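Long-range contact in hypothetical protein (Pseudomonas aeruginosa, PDB 4HSP), which is of unknown function but belongs to the DUF3299 family, whose members are grouped with OB-fold proteins, and probably carries a signal peptide in its natural form: residues E70-Y82 with Q96-M108. Residues are numbered along the deposited sequence; the frame is centred on the assembly and turned at random. Where two conformers were deposited one is given.
Sequences EAGLVTEFLLVPY and QIVYVKTAKGVQM
V100 lies over one face of the F77 ring, and this pair sits at the heart of a strand pairing that illustrates how one bent strand can serve two partners. The CB of V100 stands 3.8 Å from the F77 ring centroid, a CH-pi contact, while V100 CG1 reaches F77 CZ at 3.6 Å. With chi1 at 61°, F77 has CG between the backbone N and the carbonyl carbon, which lays the ring alongside the valine; the methyl CG2 of T102 approaches the ring edge. On the other face of the sheet, the hydroxyl of Y99 donates to E76, OH to OE1 2.6 Å, meeting that oxygen nearly along its C-O axis, with ring and carboxylate planes 60° apart. The aliphatic part of K101 runs beside E76, CG to CG 3.8 Å, and L78 CD2 packs obliquely on the tyrosine ring.

Antiparallel backbone bonds set this register. F77 and V100 exchange two, as do L79 and V98; T102 N then donates to T75 O at 2.9 Å. The first segment turns a corner at E76 and the second at A103 and K104, T102 OG1 holding K104 O at 2.8 Å, and 105-107 resumes the pairing through V74 and V106. Farther out, strand 55-68 flanks 73-80, while V117 of strand 115-118 packs on both F77 and V100, consistent with the curled sheet of an OB-like barrel.

The two faces thus differ in chemistry: an apolar one carrying F77, L79, V98 and V100 turned inward, and a mixed one where E76 OE2 lies close to E67 OE2. That like-charged neighbour could raise the proton affinity of E76, whereas the tyrosine hydroxyl on OE1 and the nearby lysine would tend to stabilise its anion.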
# COMPACT_ATOMS: atom_id res chain seq x y z
N GLU A 70 -13.57 1.51 17.45
CA GLU A 70 -12.75 1.78 18.64
C GLU A 70 -11.47 0.91 18.61
O GLU A 70 -10.39 1.37 19.03
CB GLU A 70 -13.57 1.50 19.92
CG GLU A 70 -14.64 2.55 20.23
CD GLU A 70 -15.98 2.45 19.52
OE1 GLU A 70 -16.17 1.57 18.65
OE2 GLU A 70 -16.87 3.28 19.84
N ALA A 71 -11.61 -0.33 18.06
CA ALA A 71 -10.60 -1.38 17.86
C ALA A 71 -9.65 -1.12 16.64
O ALA A 71 -8.70 -1.89 16.43
CB ALA A 71 -11.30 -2.73 17.68
N GLY A 72 -9.90 -0.05 15.87
CA GLY A 72 -9.11 0.30 14.70
C GLY A 72 -9.43 -0.52 13.46
O GLY A 72 -8.56 -0.74 12.61
N LEU A 73 -10.68 -1.00 13.35
CA LEU A 73 -11.16 -1.79 12.22
C LEU A 73 -12.21 -1.03 11.43
O LEU A 73 -12.95 -0.23 12.00
CB LEU A 73 -11.77 -3.12 12.69
CG LEU A 73 -10.95 -4.01 13.63
CD1 LEU A 73 -11.83 -5.07 14.25
CD2 LEU A 73 -9.76 -4.64 12.90
N VAL A 74 -12.33 -1.33 10.13
CA VAL A 74 -13.32 -0.73 9.25
C VAL A 74 -14.63 -1.48 9.46
O VAL A 74 -14.69 -2.69 9.28
CB VAL A 74 -12.87 -0.75 7.78
CG1 VAL A 74 -13.96 -0.20 6.86
CG2 VAL A 74 -11.56 0.02 7.62
N THR A 75 -15.67 -0.76 9.88
CA THR A 75 -16.96 -1.37 10.17
C THR A 75 -18.06 -0.89 9.22
O THR A 75 -19.13 -1.49 9.21
CB THR A 75 -17.32 -1.12 11.62
OG1 THR A 75 -17.23 0.28 11.89
CG2 THR A 75 -16.43 -1.92 12.58
N GLU A 76 -17.81 0.18 8.44
CA GLU A 76 -18.73 0.69 7.42
C GLU A 76 -17.93 1.04 6.19
O GLU A 76 -16.91 1.70 6.27
CB GLU A 76 -19.58 1.89 7.89
CG GLU A 76 -20.64 1.53 8.94
CD GLU A 76 -21.52 2.66 9.45
OE1 GLU A 76 -22.07 3.41 8.61
OE2 GLU A 76 -21.71 2.74 10.68
N PHE A 77 -18.37 0.55 5.04
CA PHE A 77 -17.64 0.79 3.82
C PHE A 77 -18.48 0.62 2.58
O PHE A 77 -19.55 0.03 2.63
CB PHE A 77 -16.42 -0.16 3.74
CG PHE A 77 -16.73 -1.63 3.72
CD1 PHE A 77 -16.94 -2.30 2.52
CD2 PHE A 77 -16.73 -2.37 4.90
CE1 PHE A 77 -17.16 -3.67 2.49
CE2 PHE A 77 -16.96 -3.74 4.88
CZ PHE A 77 -17.15 -4.39 3.67
N LEU A 78 -17.95 1.11 1.44
CA LEU A 78 -18.54 0.86 0.12
C LEU A 78 -17.81 -0.32 -0.51
O LEU A 78 -16.58 -0.35 -0.49
CB LEU A 78 -18.47 2.09 -0.81
CG LEU A 78 -19.05 3.43 -0.33
CD1 LEU A 78 -18.75 4.54 -1.36
CD2 LEU A 78 -20.58 3.35 -0.04
N LEU A 79 -18.57 -1.30 -1.02
CA LEU A 79 -18.08 -2.42 -1.81
C LEU A 79 -18.26 -2.01 -3.25
O LEU A 79 -19.35 -1.60 -3.66
CB LEU A 79 -18.80 -3.75 -1.49
CG LEU A 79 -18.21 -5.01 -2.12
CD1 LEU A 79 -16.78 -5.30 -1.54
CD2 LEU A 79 -19.14 -6.18 -1.92
N VAL A 80 -17.15 -2.01 -3.98
CA VAL A 80 -17.07 -1.56 -5.37
C VAL A 80 -16.39 -2.67 -6.21
O VAL A 80 -15.65 -3.50 -5.65
CB VAL A 80 -16.29 -0.20 -5.44
CG1 VAL A 80 -17.11 0.94 -4.81
CG2 VAL A 80 -14.94 -0.33 -4.75
N PRO A 81 -16.59 -2.68 -7.54
CA PRO A 81 -16.01 -3.77 -8.36
C PRO A 81 -14.54 -3.55 -8.75
O PRO A 81 -13.95 -4.41 -9.40
CB PRO A 81 -16.91 -3.79 -9.62
CG PRO A 81 -17.88 -2.66 -9.47
CD PRO A 81 -17.43 -1.79 -8.37
N TYR A 82 -13.97 -2.40 -8.43
CA TYR A 82 -12.60 -2.14 -8.80
C TYR A 82 -11.91 -1.29 -7.77
O TYR A 82 -12.55 -0.47 -7.09
CB TYR A 82 -12.45 -1.54 -10.22
CG TYR A 82 -13.38 -0.38 -10.54
CD1 TYR A 82 -14.61 -0.60 -11.13
CD2 TYR A 82 -12.98 0.93 -10.33
CE1 TYR A 82 -15.46 0.45 -11.44
CE2 TYR A 82 -13.82 2.00 -10.65
CZ TYR A 82 -15.06 1.75 -11.21
OH TYR A 82 -15.92 2.78 -11.53
N GLN A 96 -23.67 -0.25 -8.89
CA GLN A 96 -22.38 -0.94 -8.92
C GLN A 96 -21.63 -0.58 -7.61
O GLN A 96 -20.41 -0.55 -7.56
CB GLN A 96 -21.57 -0.60 -10.21
CG GLN A 96 -22.19 -1.09 -11.54
CD GLN A 96 -22.14 -2.59 -11.74
OE1 GLN A 96 -21.23 -3.12 -12.39
NE2 GLN A 96 -23.15 -3.31 -11.24
N ILE A 97 -22.41 -0.31 -6.55
CA ILE A 97 -21.94 0.01 -5.20
C ILE A 97 -22.91 -0.62 -4.19
O ILE A 97 -24.12 -0.52 -4.35
CB ILE A 97 -21.78 1.54 -4.90
CG1 ILE A 97 -21.10 2.32 -6.05
CG2 ILE A 97 -21.07 1.76 -3.54
CD1 ILE A 97 -20.81 3.82 -5.78
N VAL A 98 -22.35 -1.24 -3.14
CA VAL A 98 -23.07 -1.76 -1.98
C VAL A 98 -22.54 -1.04 -0.72
O VAL A 98 -21.33 -1.05 -0.47
CB VAL A 98 -22.95 -3.30 -1.84
CG1 VAL A 98 -23.83 -3.82 -0.71
CG2 VAL A 98 -23.28 -4.01 -3.16
N TYR A 99 -23.43 -0.42 0.06
CA TYR A 99 -23.09 0.16 1.36
C TYR A 99 -23.14 -1.00 2.37
O TYR A 99 -24.20 -1.59 2.58
CB TYR A 99 -24.07 1.29 1.73
CG TYR A 99 -23.71 2.10 2.95
CD1 TYR A 99 -23.99 1.63 4.24
CD2 TYR A 99 -23.20 3.40 2.83
CE1 TYR A 99 -23.69 2.39 5.37
CE2 TYR A 99 -22.92 4.18 3.96
CZ TYR A 99 -23.16 3.67 5.23
OH TYR A 99 -22.88 4.45 6.33
N VAL A 100 -21.98 -1.38 2.92
CA VAL A 100 -21.85 -2.51 3.84
C VAL A 100 -21.59 -2.01 5.27
O VAL A 100 -20.82 -1.08 5.46
CB VAL A 100 -20.73 -3.49 3.38
CG1 VAL A 100 -20.72 -4.77 4.20
CG2 VAL A 100 -20.84 -3.79 1.90
N LYS A 101 -22.26 -2.65 6.27
CA LYS A 101 -22.11 -2.52 7.73
C LYS A 101 -21.70 -3.91 8.26
O LYS A 101 -22.34 -4.90 7.90
CB LYS A 101 -23.41 -2.03 8.43
CG LYS A 101 -23.75 -0.57 8.17
CD LYS A 101 -24.86 -0.06 9.09
CE LYS A 101 -25.39 1.30 8.65
NZ LYS A 101 -26.39 1.87 9.60
N THR A 102 -20.60 -3.99 9.02
CA THR A 102 -20.13 -5.27 9.58
C THR A 102 -19.78 -5.13 11.09
O THR A 102 -19.14 -4.15 11.51
CB THR A 102 -18.95 -5.86 8.75
OG1 THR A 102 -18.59 -7.14 9.27
CG2 THR A 102 -17.72 -4.97 8.71
N ALA A 103 -20.19 -6.12 11.89
CA ALA A 103 -19.86 -6.16 13.32
C ALA A 103 -18.41 -6.64 13.49
O ALA A 103 -17.68 -6.10 14.32
CB ALA A 103 -20.83 -7.07 14.07
N LYS A 104 -17.99 -7.64 12.68
CA LYS A 104 -16.62 -8.16 12.60
C LYS A 104 -15.89 -7.28 11.58
O LYS A 104 -16.04 -7.47 10.36
CB LYS A 104 -16.59 -9.66 12.18
CG LYS A 104 -17.40 -10.64 13.02
CD LYS A 104 -17.59 -11.97 12.27
CE LYS A 104 -18.14 -13.05 13.17
NZ LYS A 104 -18.27 -14.35 12.46
N GLY A 105 -15.17 -6.28 12.09
CA GLY A 105 -14.45 -5.32 11.26
C GLY A 105 -13.31 -5.88 10.44
O GLY A 105 -12.85 -7.00 10.67
N VAL A 106 -12.84 -5.08 9.47
CA VAL A 106 -11.71 -5.44 8.61
C VAL A 106 -10.55 -4.52 8.95
O VAL A 106 -10.76 -3.33 9.15
CB VAL A 106 -12.05 -5.37 7.09
CG1 VAL A 106 -10.91 -5.92 6.24
CG2 VAL A 106 -13.34 -6.09 6.77
N GLN A 107 -9.33 -5.07 8.95
CA GLN A 107 -8.07 -4.36 9.19
C GLN A 107 -7.84 -3.34 8.08
O GLN A 107 -7.90 -3.71 6.91
CB GLN A 107 -6.90 -5.37 9.22
CG GLN A 107 -7.13 -6.63 10.07
CD GLN A 107 -6.68 -6.48 11.51
OE1 GLN A 107 -6.20 -5.42 11.94
NE2 GLN A 107 -6.81 -7.56 12.28
N MSE A 108 -7.58 -2.05 8.46
CA MSE A 108 -7.33 -0.92 7.55
C MSE A 108 -6.17 -1.19 6.59
O MSE A 108 -6.18 -0.72 5.44
CB MSE A 108 -7.00 0.34 8.37
CG MSE A 108 -7.66 0.38 9.73
SE MSE A 108 -6.77 1.60 10.97
CE MSE A 108 -5.47 0.42 11.71